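Local coordinates for putative polyketide synthase (Brevibacillus brevis, PDB 6HP2), which provides the O-methyltransferase domain of a trans-AT polyketide synthase multienzyme, here with bound S-adenosyl-L-homocysteine, and probably takes part in synthesis of the antibiotic bacillaene, at residues A[59-62]-A[68-71]; A[83-88]-A[321-326]; A[177-182]-A[215-220]; A[181-186]-A[225-230]; A[257-260]-A[265-268]. All blocks are in the same frame, centred on the assembly; numbering follows the deposited sequence.

Contact 1: A[59-62]-A[68-71]; sequences MSRV and KYPL
Val62 and Tyr69 bring the two backbones together, their CA atoms 5.6 Å apart, where the chain leaves helix 59-64 and turns into helix 70-88. Tyr69 holds the N-cap position of the second helix, immediately ahead of Pro70, a residue that suits a first helical turn because it needs no N-H there. The Tyr69 ring carries most of the contact. With CG anti to the carbonyl carbon (chi1 -57°), it lies alongside the Arg61 side chain and points the same way. Its CD2 approaches Arg61 O at 3.5 Å, oblique to the ring, and its CE2 lies 3.9 Å from Arg61 CB. Nearer the backbone, at the root of the tyrosine, Val62 CG2 meets Tyr69 CB at 4.3 Å, a branched apolar side chain filling the buried side of the turn. Lys68 CG adds cover over one ring face, toward the rim. Arginine serves two needs at once: its aliphatic part runs beside the tyrosine, while its guanidinium forms a salt bridge with Asp253 and a cation-pi contact with Tyr257. This is a tight helix-loop-helix corner, placed in the helical N-terminal region that precedes the first strand of the methyltransferase sheet.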
# COMPACT_ATOMS: atom_id res chain seq x y z
N MET A 59 -18.73 -6.45 1.73
CA MET A 59 -17.36 -6.71 1.31
C MET A 59 -16.90 -8.09 1.76
O MET A 59 -16.19 -8.75 1.02
CB MET A 59 -16.42 -5.64 1.87
CG MET A 59 -14.98 -5.79 1.40
SD MET A 59 -14.87 -5.48 -0.41
CE MET A 59 -15.06 -3.69 -0.42
N SER A 60 -17.28 -8.53 2.97
CA SER A 60 -16.82 -9.83 3.44
C SER A 60 -17.35 -10.96 2.55
O SER A 60 -16.66 -11.93 2.29
CB SER A 60 -17.25 -10.06 4.91
OG SER A 60 -18.65 -9.93 5.04
N ARG A 61 -18.62 -10.86 2.13
CA ARG A 61 -19.17 -11.87 1.21
C ARG A 61 -18.41 -11.89 -0.11
O ARG A 61 -18.04 -12.95 -0.61
CB ARG A 61 -20.63 -11.58 0.97
CG ARG A 61 -21.54 -12.06 2.11
CD ARG A 61 -22.99 -11.68 1.88
NE ARG A 61 -23.83 -12.10 3.00
CZ ARG A 61 -23.88 -11.48 4.18
NH1 ARG A 61 -23.14 -10.40 4.41
NH2 ARG A 61 -24.69 -11.94 5.13
N VAL A 62 -18.10 -10.71 -0.64
CA VAL A 62 -17.44 -10.61 -1.93
C VAL A 62 -16.01 -11.11 -1.87
O VAL A 62 -15.54 -11.79 -2.79
CB VAL A 62 -17.50 -9.16 -2.43
CG1 VAL A 62 -16.69 -9.03 -3.68
CG2 VAL A 62 -18.95 -8.77 -2.66
N LYS A 68 -18.54 -16.96 -6.09
CA LYS A 68 -19.96 -16.65 -6.09
C LYS A 68 -20.25 -15.20 -6.50
O LYS A 68 -21.36 -14.92 -6.98
CB LYS A 68 -20.52 -16.90 -4.69
CG LYS A 68 -22.02 -16.74 -4.57
CD LYS A 68 -22.50 -17.16 -3.18
CE LYS A 68 -23.99 -16.94 -3.00
NZ LYS A 68 -24.46 -17.34 -1.64
N TYR A 69 -19.30 -14.28 -6.34
CA TYR A 69 -19.53 -12.86 -6.66
C TYR A 69 -18.44 -12.32 -7.58
O TYR A 69 -17.76 -11.35 -7.27
CB TYR A 69 -19.63 -12.03 -5.38
CG TYR A 69 -20.71 -12.46 -4.40
CD1 TYR A 69 -22.06 -12.20 -4.64
CD2 TYR A 69 -20.37 -13.14 -3.23
CE1 TYR A 69 -23.04 -12.61 -3.74
CE2 TYR A 69 -21.34 -13.55 -2.33
CZ TYR A 69 -22.66 -13.28 -2.58
OH TYR A 69 -23.61 -13.66 -1.69
N PRO A 70 -18.34 -12.86 -8.80
CA PRO A 70 -17.24 -12.43 -9.65
C PRO A 70 -17.38 -11.00 -10.13
O PRO A 70 -16.39 -10.32 -10.33
CB PRO A 70 -17.29 -13.43 -10.81
CG PRO A 70 -18.68 -13.92 -10.81
CD PRO A 70 -19.08 -13.99 -9.36
N LEU A 71 -18.60 -10.54 -10.41
CA LEU A 71 -18.77 -9.22 -10.99
C LEU A 71 -18.68 -8.14 -9.93
O LEU A 71 -18.17 -7.02 -10.18
CB LEU A 71 -20.13 -9.14 -11.71
CG LEU A 71 -20.28 -10.02 -12.96
CD1 LEU A 71 -21.68 -9.91 -13.51
CD2 LEU A 71 -19.24 -9.55 -13.98

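Contact 2: A[83-88]-A[321-326]; sequences MRQVLF and AEMINS. With SAH (S-adenosyl-L-homocysteine), chain B.
Met323, on the C-terminal helix 316-326, docks against Gln85 and Val86 near the end of helix 70-88, the helix whose Arg84 belongs to the S-adenosyl-L-homocysteine site. The methionine leaves its backbone extended, with CG anti to the backbone N (chi1 -178°), and bends only at its last torsion, chi3 81°. Its sulfur thereby settles on the helix backbone, SD lying 3.4 Å from Gln85 O, while the terminal CE swings to the glutamine side chain, 4.0 Å from Gln85 CB. Val86 flanks the sulfur, with its CG2 4.0 Å from Met323 SD. A long, flexible, unbranched side chain suits this place, since it spans the separation between the helices and can still bend at its end to set sulfur and methyl against different parts of Gln85. Gln85 crosses Met323 at about a right angle; its aliphatic part packs on the methionine and its NE2 donates to Pro332 O, which satisfies the buried NE2. On the second helix Ser326 OG donates to Met323 O at 2.8 Å, the donor tilted 20° from the carbonyl plane. Arg84 points toward the ligand instead, its guanidinium edge at the carboxylate oxygen OXT, although the modelled spacing there is too short to rely on; its NE forms a salt bridge with Asp109. Around the contact, Val86 rests on Leu288 of strand 284-293, Leu87 reaches strands 164-170 and 194-203, and Met323 also touches Cys89, so helix 70-88 is packed between the main sheet and the C-terminal helix.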
# COMPACT_ATOMS: atom_id res chain seq x y z
N MET A 83 -7.29 3.52 -6.55
CA MET A 83 -6.45 3.98 -5.45
C MET A 83 -4.98 3.97 -5.81
O MET A 83 -4.24 4.90 -5.50
CB MET A 83 -6.67 3.12 -4.22
CG MET A 83 -5.83 3.56 -3.03
SD MET A 83 -6.32 2.71 -1.47
CE MET A 83 -5.95 1.01 -1.80
N ARG A 84 -4.52 2.90 -6.43
CA ARG A 84 -3.13 2.85 -6.90
C ARG A 84 -2.85 3.93 -7.94
O ARG A 84 -1.75 4.49 -7.97
CB ARG A 84 -2.85 1.45 -7.45
CG ARG A 84 -2.67 0.43 -6.35
CD ARG A 84 -2.61 -0.99 -6.94
NE ARG A 84 -2.03 -1.94 -5.99
CZ ARG A 84 -2.69 -2.43 -4.94
NH1 ARG A 84 -3.96 -2.04 -4.67
NH2 ARG A 84 -2.07 -3.28 -4.16
N GLN A 85 -3.83 4.24 -8.80
CA GLN A 85 -3.61 5.31 -9.76
C GLN A 85 -3.36 6.63 -9.05
O GLN A 85 -2.50 7.43 -9.47
CB GLN A 85 -4.80 5.48 -10.72
CG GLN A 85 -4.99 4.28 -11.69
CD GLN A 85 -6.23 4.41 -12.51
OE1 GLN A 85 -7.18 5.05 -12.08
NE2 GLN A 85 -6.23 3.82 -13.71
N VAL A 86 -4.11 6.90 -7.99
CA VAL A 86 -3.88 8.13 -7.22
C VAL A 86 -2.49 8.07 -6.60
O VAL A 86 -1.79 9.06 -6.56
CB VAL A 86 -4.97 8.36 -6.17
CG1 VAL A 86 -4.68 9.65 -5.29
CG2 VAL A 86 -6.35 8.58 -6.90
N LEU A 87 -2.07 6.91 -6.13
CA LEU A 87 -0.76 6.84 -5.48
C LEU A 87 0.35 7.15 -6.48
O LEU A 87 1.34 7.82 -6.14
CB LEU A 87 -0.54 5.43 -4.89
CG LEU A 87 0.80 5.16 -4.18
CD1 LEU A 87 0.85 5.94 -2.89
CD2 LEU A 87 0.92 3.63 -3.92
N PHE A 88 0.23 6.60 -7.70
CA PHE A 88 1.29 6.66 -8.69
C PHE A 88 1.22 7.88 -9.63
O PHE A 88 2.09 8.04 -10.50
CB PHE A 88 1.29 5.38 -9.53
CG PHE A 88 1.90 4.14 -8.80
CD1 PHE A 88 3.26 3.96 -8.73
CD2 PHE A 88 1.08 3.16 -8.28
CE1 PHE A 88 3.82 2.90 -8.12
CE2 PHE A 88 1.61 2.06 -7.65
CZ PHE A 88 2.99 1.92 -7.56
N ALA A 321 -9.95 13.76 -7.74
CA ALA A 321 -10.48 14.72 -8.71
C ALA A 321 -9.36 15.49 -9.41
O ALA A 321 -9.46 15.83 -10.60
CB ALA A 321 -11.45 15.65 -7.99
N GLU A 322 -8.29 15.79 -8.68
CA GLU A 322 -7.13 16.44 -9.29
C GLU A 322 -6.50 15.53 -10.34
O GLU A 322 -6.16 15.94 -11.43
CB GLU A 322 -6.09 16.80 -8.23
CG GLU A 322 -4.84 17.52 -8.76
CD GLU A 322 -3.72 17.61 -7.74
OE1 GLU A 322 -3.20 18.72 -7.53
OE2 GLU A 322 -3.32 16.58 -7.16
N MET A 323 -6.31 14.26 -10.01
CA MET A 323 -5.82 13.30 -11.00
C MET A 323 -6.67 13.25 -12.25
O MET A 323 -6.16 13.35 -13.37
CB MET A 323 -5.70 11.90 -10.36
CG MET A 323 -5.16 10.91 -11.30
SD MET A 323 -5.13 9.23 -10.64
CE MET A 323 -6.83 8.89 -10.99
N ILE A 324 -7.97 13.05 -12.10
CA ILE A 324 -8.85 12.99 -13.26
C ILE A 324 -8.78 14.28 -14.07
O ILE A 324 -8.73 14.26 -15.31
CB ILE A 324 -10.29 12.67 -12.81
CG1 ILE A 324 -10.34 11.25 -12.20
CG2 ILE A 324 -11.27 12.83 -13.95
CD1 ILE A 324 -11.65 10.95 -11.51
N ASN A 325 -8.79 15.41 -13.40
CA ASN A 325 -8.71 16.68 -14.10
C ASN A 325 -7.38 16.88 -14.83
O ASN A 325 -7.36 17.52 -15.87
CB ASN A 325 -8.92 17.83 -13.10
CG ASN A 325 -8.91 19.19 -13.77
OD1 ASN A 325 -8.05 20.04 -13.51
ND2 ASN A 325 -9.87 19.41 -14.66
N SER A 326 -6.28 16.34 -14.31
CA SER A 326 -5.01 16.46 -15.04
C SER A 326 -5.01 15.59 -16.29
O SER A 326 -4.27 15.86 -17.24
CB SER A 326 -3.83 16.03 -14.16
OG SER A 326 -3.78 14.59 -14.06
N SAH B . 1.50 -4.90 -1.65
CA SAH B . 0.71 -6.08 -1.98
CB SAH B . 0.54 -7.01 -0.79
CG SAH B . 0.10 -6.34 0.51
SD SAH B . -0.26 -7.58 1.79
C SAH B . -0.62 -5.62 -2.52
O SAH B . -1.46 -6.44 -2.90
OXT SAH B . -0.85 -4.42 -2.59
C5' SAH B . 1.24 -7.36 2.77
C4' SAH B . 2.48 -7.89 2.05
O4' SAH B . 3.64 -7.53 2.84
C3' SAH B . 2.51 -9.45 2.01
O3' SAH B . 2.98 -9.77 0.69
C2' SAH B . 3.52 -9.88 3.07
O2' SAH B . 4.20 -11.08 2.79
C1' SAH B . 4.48 -8.67 3.04
N9 SAH B . 5.32 -8.48 4.22
C8 SAH B . 4.93 -8.33 5.52
N7 SAH B . 6.05 -8.24 6.25
C5 SAH B . 7.12 -8.28 5.42
C6 SAH B . 8.49 -8.23 5.62
N6 SAH B . 9.07 -8.06 6.81
N1 SAH B . 9.32 -8.28 4.54
C2 SAH B . 8.82 -8.47 3.27
N3 SAH B . 7.46 -8.55 3.09
C4 SAH B . 6.64 -8.50 4.15

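Contact 3: A[177-182]-A[215-220]; sequences RNKHGL and EVSIPT
Arg177 and Ser217 approach to 6.2 Å between CA atoms, and the backbones then spread to 9.2 Å between the CA atoms of Lys179 and Pro219. Across that widening gap reaches Lys179. Its chain turns sharply at chi2 (-74°) and then runs out straight, which delivers NZ to strand 216-218. There it donates to Ser217 O at 2.8 Å, approaching from above the carbonyl plane by 38°, and to Ser217 OG at 3.0 Å. The serine hydroxyl turns toward the lysine at chi1 45°, so one residue offers the ammonium group both a backbone and a side-chain oxygen. Ile176 O and Ser173 O are further hydrogen-bond partners of NZ; with four oxygens round three N-H groups, at least one hydrogen is probably shared. The strand involved is the second of a small antiparallel pair, 209-211 with 216-218, with a G1 beta bulge where Glu215 and Val216 both face Asp211. In segment 177-182, Asn178 is at the centre of an inverse gamma turn, marked by a weak bond from Lys179 N to Arg177 O, and at the N-cap of helix 179-188. Further along, the puckered ring of Pro219 touches the lysine chain, its CG 3.9 Å from Lys179 CE. The Arg177 backbone closes the near end, CA 3.9 Å from Ser217 OG; the arginine side chain lies about 8 Å from the bound S-adenosyl-L-homocysteine.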
# COMPACT_ATOMS: atom_id res chain seq x y z
N ARG A 177 7.56 -5.16 12.52
CA ARG A 177 7.86 -4.62 13.85
C ARG A 177 9.06 -3.64 13.84
O ARG A 177 9.04 -2.60 14.51
CB ARG A 177 8.13 -5.78 14.83
CG ARG A 177 8.40 -5.37 16.27
CD ARG A 177 8.34 -6.58 17.22
NE ARG A 177 9.50 -7.46 17.08
CZ ARG A 177 10.60 -7.39 17.83
NH1 ARG A 177 10.70 -6.48 18.79
NH2 ARG A 177 11.60 -8.23 17.62
N ASN A 178 10.12 -3.98 13.13
CA ASN A 178 11.40 -3.26 13.24
C ASN A 178 11.43 -2.17 12.17
O ASN A 178 12.00 -2.33 11.10
CB ASN A 178 12.56 -4.24 13.14
CG ASN A 178 12.52 -5.28 14.27
OD1 ASN A 178 12.40 -6.47 14.02
ND2 ASN A 178 12.56 -4.82 15.53
N LYS A 179 10.85 -1.03 12.52
CA LYS A 179 10.65 0.06 11.57
C LYS A 179 11.97 0.68 11.15
O LYS A 179 12.12 1.12 9.99
CB LYS A 179 9.79 1.16 12.19
CG LYS A 179 8.50 0.67 12.88
CD LYS A 179 7.47 0.27 11.92
CE LYS A 179 6.14 -0.11 12.68
NZ LYS A 179 5.23 -0.87 11.83
N HIS A 180 12.93 0.79 12.08
CA HIS A 180 14.18 1.44 11.73
C HIS A 180 15.01 0.55 10.83
O HIS A 180 15.69 1.07 9.93
CB HIS A 180 14.97 1.84 12.98
CG HIS A 180 14.38 3.03 13.67
ND1 HIS A 180 14.49 4.30 13.15
CD2 HIS A 180 13.65 3.13 14.80
CE1 HIS A 180 13.87 5.15 13.96
NE2 HIS A 180 13.35 4.47 14.96
N GLY A 181 14.95 -0.76 11.03
CA GLY A 181 15.58 -1.66 10.08
C GLY A 181 15.03 -1.43 8.69
O GLY A 181 15.78 -1.25 7.73
N LEU A 182 13.71 -1.44 8.58
CA LEU A 182 13.05 -1.27 7.29
C LEU A 182 13.43 0.05 6.63
O LEU A 182 13.81 0.08 5.46
CB LEU A 182 11.55 -1.34 7.50
CG LEU A 182 10.69 -1.05 6.27
CD1 LEU A 182 10.92 -2.07 5.16
CD2 LEU A 182 9.26 -0.98 6.75
N GLU A 215 0.75 -9.41 14.81
CA GLU A 215 1.95 -8.77 14.31
C GLU A 215 1.58 -7.52 13.51
O GLU A 215 1.93 -7.37 12.35
CB GLU A 215 2.79 -9.74 13.46
CG GLU A 215 3.75 -10.62 14.27
CD GLU A 215 3.07 -11.83 14.88
OE1 GLU A 215 3.80 -12.74 15.35
OE2 GLU A 215 1.82 -11.89 14.89
N VAL A 216 0.87 -6.62 14.17
CA VAL A 216 0.52 -5.31 13.63
C VAL A 216 1.06 -4.25 14.57
O VAL A 216 0.79 -4.30 15.78
CB VAL A 216 -1.01 -5.20 13.46
CG1 VAL A 216 -1.43 -3.80 13.14
CG2 VAL A 216 -1.46 -6.09 12.29
N SER A 217 1.72 -3.24 13.99
CA SER A 217 2.25 -2.13 14.75
C SER A 217 2.06 -0.87 13.91
O SER A 217 2.59 -0.77 12.78
CB SER A 217 3.75 -2.34 15.08
OG SER A 217 4.46 -2.79 13.96
N ILE A 218 1.35 0.11 14.48
CA ILE A 218 1.01 1.31 13.72
C ILE A 218 1.58 2.52 14.45
O ILE A 218 1.14 2.80 15.54
CB ILE A 218 -0.50 1.44 13.52
CG1 ILE A 218 -1.02 0.24 12.73
CG2 ILE A 218 -0.87 2.75 12.87
CD1 ILE A 218 -2.55 0.15 12.70
N PRO A 219 2.53 3.24 13.86
CA PRO A 219 3.13 4.39 14.55
C PRO A 219 2.16 5.55 14.62
O PRO A 219 1.29 5.71 13.77
CB PRO A 219 4.34 4.76 13.65
CG PRO A 219 4.57 3.51 12.80
CD PRO A 219 3.23 2.93 12.58
N THR A 220 2.33 6.36 15.67
CA THR A 220 1.58 7.59 15.80
C THR A 220 2.04 8.62 14.78
O THR A 220 3.07 8.49 14.12
CB THR A 220 1.79 8.18 17.20
OG1 THR A 220 3.17 8.55 17.33
CG2 THR A 220 1.44 7.16 18.30

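Contact 4: A[181-186]-A[225-230]; sequences GLFQNI and IELLAE
Phe183 is the residue of segment 181-186 that touches Leu227 and Leu228. Just ahead of it, Gly181 O receives Asn185 N at 3.0 Å, and Leu182 turns to Ser173. Phe183 then sends its ring across to helix 221-230, with CG anti to the carbonyl carbon (chi1 -82°). Both leucines come obliquely from the same side of the ring plane, at its two long flanks: Leu227 CD2 lies 3.8 Å from Phe183 CD2, and Leu228 CD2 lies 3.8 Å from Phe183 CE1. Leu227 meets the phenylalanine at about a right angle. Its CG is anti to its own backbone N (chi1 172°), that of Leu228 beside it (chi1 -61°); with these differing torsions two consecutive residues each bring a CD2 methyl to the same ring. A large aromatic suits the seam because it bridges helices whose nearest CA atoms, those of Phe183 and Leu228, stand 7.6 Å apart. Asn185 takes no part across the seam and ties its amide to the backbones of Ser155, Asp158 and Phe160. Ile186 lies across the ring from the leucines, its CD1 3.8 Å above the plane of Phe183. Phe183 and Leu228 both also rest on Leu233 of strand 233-240, so helices 179-188 and 221-230 form part of the layer packed on the central sheet, as in the Rossmann-like methyltransferase fold.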
# COMPACT_ATOMS: atom_id res chain seq x y z
N GLY A 181 14.95 -0.76 11.03
CA GLY A 181 15.58 -1.66 10.08
C GLY A 181 15.03 -1.43 8.69
O GLY A 181 15.78 -1.25 7.73
N LEU A 182 13.71 -1.44 8.58
CA LEU A 182 13.05 -1.27 7.29
C LEU A 182 13.43 0.05 6.63
O LEU A 182 13.81 0.08 5.46
CB LEU A 182 11.55 -1.34 7.50
CG LEU A 182 10.69 -1.05 6.27
CD1 LEU A 182 10.92 -2.07 5.16
CD2 LEU A 182 9.26 -0.98 6.75
N PHE A 183 13.34 1.16 7.35
CA PHE A 183 13.57 2.46 6.69
C PHE A 183 15.03 2.76 6.50
O PHE A 183 15.39 3.52 5.61
CB PHE A 183 12.81 3.59 7.42
CG PHE A 183 11.36 3.63 7.00
CD1 PHE A 183 10.97 4.39 5.93
CD2 PHE A 183 10.36 2.88 7.67
CE1 PHE A 183 9.65 4.40 5.52
CE2 PHE A 183 9.02 2.88 7.21
CZ PHE A 183 8.68 3.65 6.17
N GLN A 184 15.92 2.13 7.28
CA GLN A 184 17.33 2.13 6.92
C GLN A 184 17.51 1.49 5.56
O GLN A 184 18.21 2.03 4.69
CB GLN A 184 18.15 1.41 7.99
CG GLN A 184 19.60 1.25 7.67
CD GLN A 184 20.35 2.56 7.73
OE1 GLN A 184 19.83 3.55 8.23
NE2 GLN A 184 21.54 2.57 7.23
N ASN A 185 16.87 0.33 5.36
CA ASN A 185 16.95 -0.42 4.12
C ASN A 185 16.41 0.41 2.97
O ASN A 185 17.06 0.53 1.92
CB ASN A 185 16.18 -1.75 4.28
CG ASN A 185 16.72 -2.87 3.37
OD1 ASN A 185 17.70 -2.71 2.63
ND2 ASN A 185 16.08 -4.02 3.45
N ILE A 186 15.27 1.03 3.17
CA ILE A 186 14.63 1.82 2.11
C ILE A 186 15.51 3.01 1.73
O ILE A 186 15.84 3.22 0.55
CB ILE A 186 13.25 2.29 2.57
CG1 ILE A 186 12.29 1.10 2.68
CG2 ILE A 186 12.70 3.46 1.66
CD1 ILE A 186 10.97 1.49 3.31
N ILE A 225 6.62 11.16 11.83
CA ILE A 225 7.42 12.35 11.57
C ILE A 225 8.89 12.06 11.82
O ILE A 225 9.77 12.36 11.00
CB ILE A 225 6.92 13.50 12.46
CG1 ILE A 225 5.55 13.96 11.97
CG2 ILE A 225 8.00 14.66 12.54
CD1 ILE A 225 4.88 14.98 12.96
N GLU A 226 9.18 11.51 12.99
CA GLU A 226 10.55 11.24 13.41
C GLU A 226 11.19 10.04 12.71
O GLU A 226 12.40 10.06 12.42
CB GLU A 226 10.56 11.05 14.92
CG GLU A 226 10.23 12.36 15.67
CD GLU A 226 9.98 12.15 17.18
OE1 GLU A 226 10.12 11.03 17.72
OE2 GLU A 226 9.56 13.13 17.80
N LEU A 227 10.40 9.00 12.46
CA LEU A 227 10.91 7.83 11.76
C LEU A 227 11.37 8.22 10.36
O LEU A 227 12.46 7.86 9.92
CB LEU A 227 9.82 6.76 11.68
CG LEU A 227 10.11 5.52 10.82
CD1 LEU A 227 11.29 4.76 11.42
CD2 LEU A 227 8.87 4.63 10.73
N LEU A 228 10.53 8.95 9.63
CA LEU A 228 10.90 9.39 8.29
C LEU A 228 12.08 10.35 8.34
O LEU A 228 13.06 10.13 7.64
CB LEU A 228 9.72 10.05 7.59
CG LEU A 228 8.53 9.16 7.38
CD1 LEU A 228 7.40 9.96 6.72
CD2 LEU A 228 8.84 7.94 6.52
N ALA A 229 12.00 11.41 9.19
CA ALA A 229 13.08 12.38 9.28
C ALA A 229 14.40 11.69 9.64
O ALA A 229 15.46 12.05 9.12
CB ALA A 229 12.77 13.46 10.37
N GLU A 230 14.35 10.66 10.49
CA GLU A 230 15.58 9.99 10.91
C GLU A 230 16.27 9.32 9.72
O GLU A 230 17.50 9.24 9.68
CB GLU A 230 15.30 8.93 11.97
CG GLU A 230 16.54 8.21 12.42
CD GLU A 230 17.43 9.10 13.27
OE1 GLU A 230 16.89 10.01 13.94
OE2 GLU A 230 18.67 8.93 13.23

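Contact 5: A[257-260]-A[265-268]; sequences YIKH and VQDL
Ile258 and Gln266 meet in a local packing contact between two successive helices, 254-258 and 263-281, at the periphery of the chain and away from the ligand site. Their CA atoms are 5.6 Å apart, close enough for the glutamine to lie over the backbone at Ile258. Gln266 stretches out fully, with CG anti to the backbone N (chi1 -173°), and its CD lies 3.4 Å from Ile258 O, with CG close by. Its OE1 also comes within 3.3 Å of Ile258 O, but both are acceptors, so this is proximity without a bond. Two consecutive helices joined by a short linker and packed on each other make a helix-loop-helix corner, within which His260 N bonds Tyr257 O at 3.0 Å. Glutamine fits here through its long aliphatic part, which packs on the isoleucine while the amide reaches past it to Lys259. Ile258 directs CG1 between its backbone N and carbonyl carbon (chi1 64°), which places CD1 4.2 Å from Gln266 CG; the two side chains cross at about a right angle. Lys259 points its CB away, yet its CG still lies 4.1 Å from Gln266 NE2. Beyond the contact, Val265 and Leu268 rest on Leu64 of helix 59-64.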
# COMPACT_ATOMS: atom_id res chain seq x y z
N TYR A 257 -21.80 -12.88 10.16
CA TYR A 257 -21.54 -13.62 8.94
C TYR A 257 -20.32 -14.53 9.10
O TYR A 257 -20.40 -15.72 8.81
CB TYR A 257 -21.33 -12.66 7.76
CG TYR A 257 -20.88 -13.36 6.48
CD1 TYR A 257 -21.72 -14.21 5.82
CD2 TYR A 257 -19.61 -13.12 5.93
CE1 TYR A 257 -21.33 -14.86 4.66
CE2 TYR A 257 -19.21 -13.74 4.78
CZ TYR A 257 -20.08 -14.64 4.14
OH TYR A 257 -19.71 -15.30 2.99
N ILE A 258 -19.21 -13.98 9.59
CA ILE A 258 -17.98 -14.76 9.60
C ILE A 258 -18.03 -15.87 10.66
O ILE A 258 -17.26 -16.83 10.56
CB ILE A 258 -16.74 -13.87 9.81
CG1 ILE A 258 -16.78 -13.19 11.16
CG2 ILE A 258 -16.63 -12.81 8.66
CD1 ILE A 258 -15.45 -12.56 11.53
N LYS A 259 -18.92 -15.78 11.64
CA LYS A 259 -19.09 -16.88 12.59
C LYS A 259 -19.75 -18.11 11.97
O LYS A 259 -19.83 -19.17 12.63
CB LYS A 259 -19.92 -16.44 13.80
CG LYS A 259 -19.22 -15.45 14.70
CD LYS A 259 -19.67 -15.70 16.16
CE LYS A 259 -19.87 -14.40 16.91
NZ LYS A 259 -21.07 -13.67 16.41
N HIS A 260 -20.31 -17.96 10.77
CA HIS A 260 -20.85 -19.08 10.01
C HIS A 260 -19.91 -19.55 8.92
O HIS A 260 -20.34 -20.23 7.98
CB HIS A 260 -22.20 -18.70 9.41
CG HIS A 260 -23.27 -18.50 10.43
ND1 HIS A 260 -23.43 -17.32 11.13
CD2 HIS A 260 -24.24 -19.34 10.88
CE1 HIS A 260 -24.46 -17.43 11.95
NE2 HIS A 260 -24.97 -18.65 11.82
N VAL A 265 -11.05 -19.69 7.45
CA VAL A 265 -11.57 -18.51 6.76
C VAL A 265 -11.84 -17.38 7.74
O VAL A 265 -11.53 -16.20 7.47
CB VAL A 265 -12.84 -18.88 5.97
CG1 VAL A 265 -13.51 -17.60 5.41
CG2 VAL A 265 -12.54 -19.83 4.88
N GLN A 266 -12.40 -17.71 8.91
CA GLN A 266 -12.76 -16.70 9.91
C GLN A 266 -11.52 -16.01 10.46
O GLN A 266 -11.58 -14.82 10.81
CB GLN A 266 -13.56 -17.38 11.03
CG GLN A 266 -14.16 -16.50 12.05
CD GLN A 266 -15.03 -17.26 13.04
OE1 GLN A 266 -15.43 -18.40 12.78
NE2 GLN A 266 -15.34 -16.63 14.17
N ASP A 267 -10.40 -16.71 10.54
CA ASP A 267 -9.22 -16.15 11.20
C ASP A 267 -8.53 -15.10 10.33
O ASP A 267 -8.01 -14.12 10.85
CB ASP A 267 -8.23 -17.27 11.55
CG ASP A 267 -8.68 -18.09 12.75
OD1 ASP A 267 -9.36 -17.52 13.63
OD2 ASP A 267 -8.34 -19.30 12.80
N LEU A 268 -8.51 -15.30 9.01
CA LEU A 268 -7.78 -14.39 8.14
C LEU A 268 -8.49 -13.05 7.94
O LEU A 268 -7.83 -12.03 7.71
CB LEU A 268 -7.52 -15.04 6.79
CG LEU A 268 -8.69 -15.45 5.90
CD1 LEU A 268 -9.30 -14.27 5.22
CD2 LEU A 268 -8.26 -16.51 4.84

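From the N terminus, contact 1 closes a loop of five residues between helices 59-64 and 70-88. Helix 70-88 then runs on to contact 2, which closes a very long loop by bringing in the C-terminal helix 316-326; contacts 3, 4 and 5 all fall within it. Contacts 3 and 4 start from the same stretch, sharing Gly181 and Leu182, and their loops overlap, ending on strand 216-218 and the following helix 221-230. They meet through Leu227, which touches Lys179 and His180. Contact 5 closes another short corner after them, yet in space it joins contact 1, where Tyr257 packs on Ser60 and Arg61.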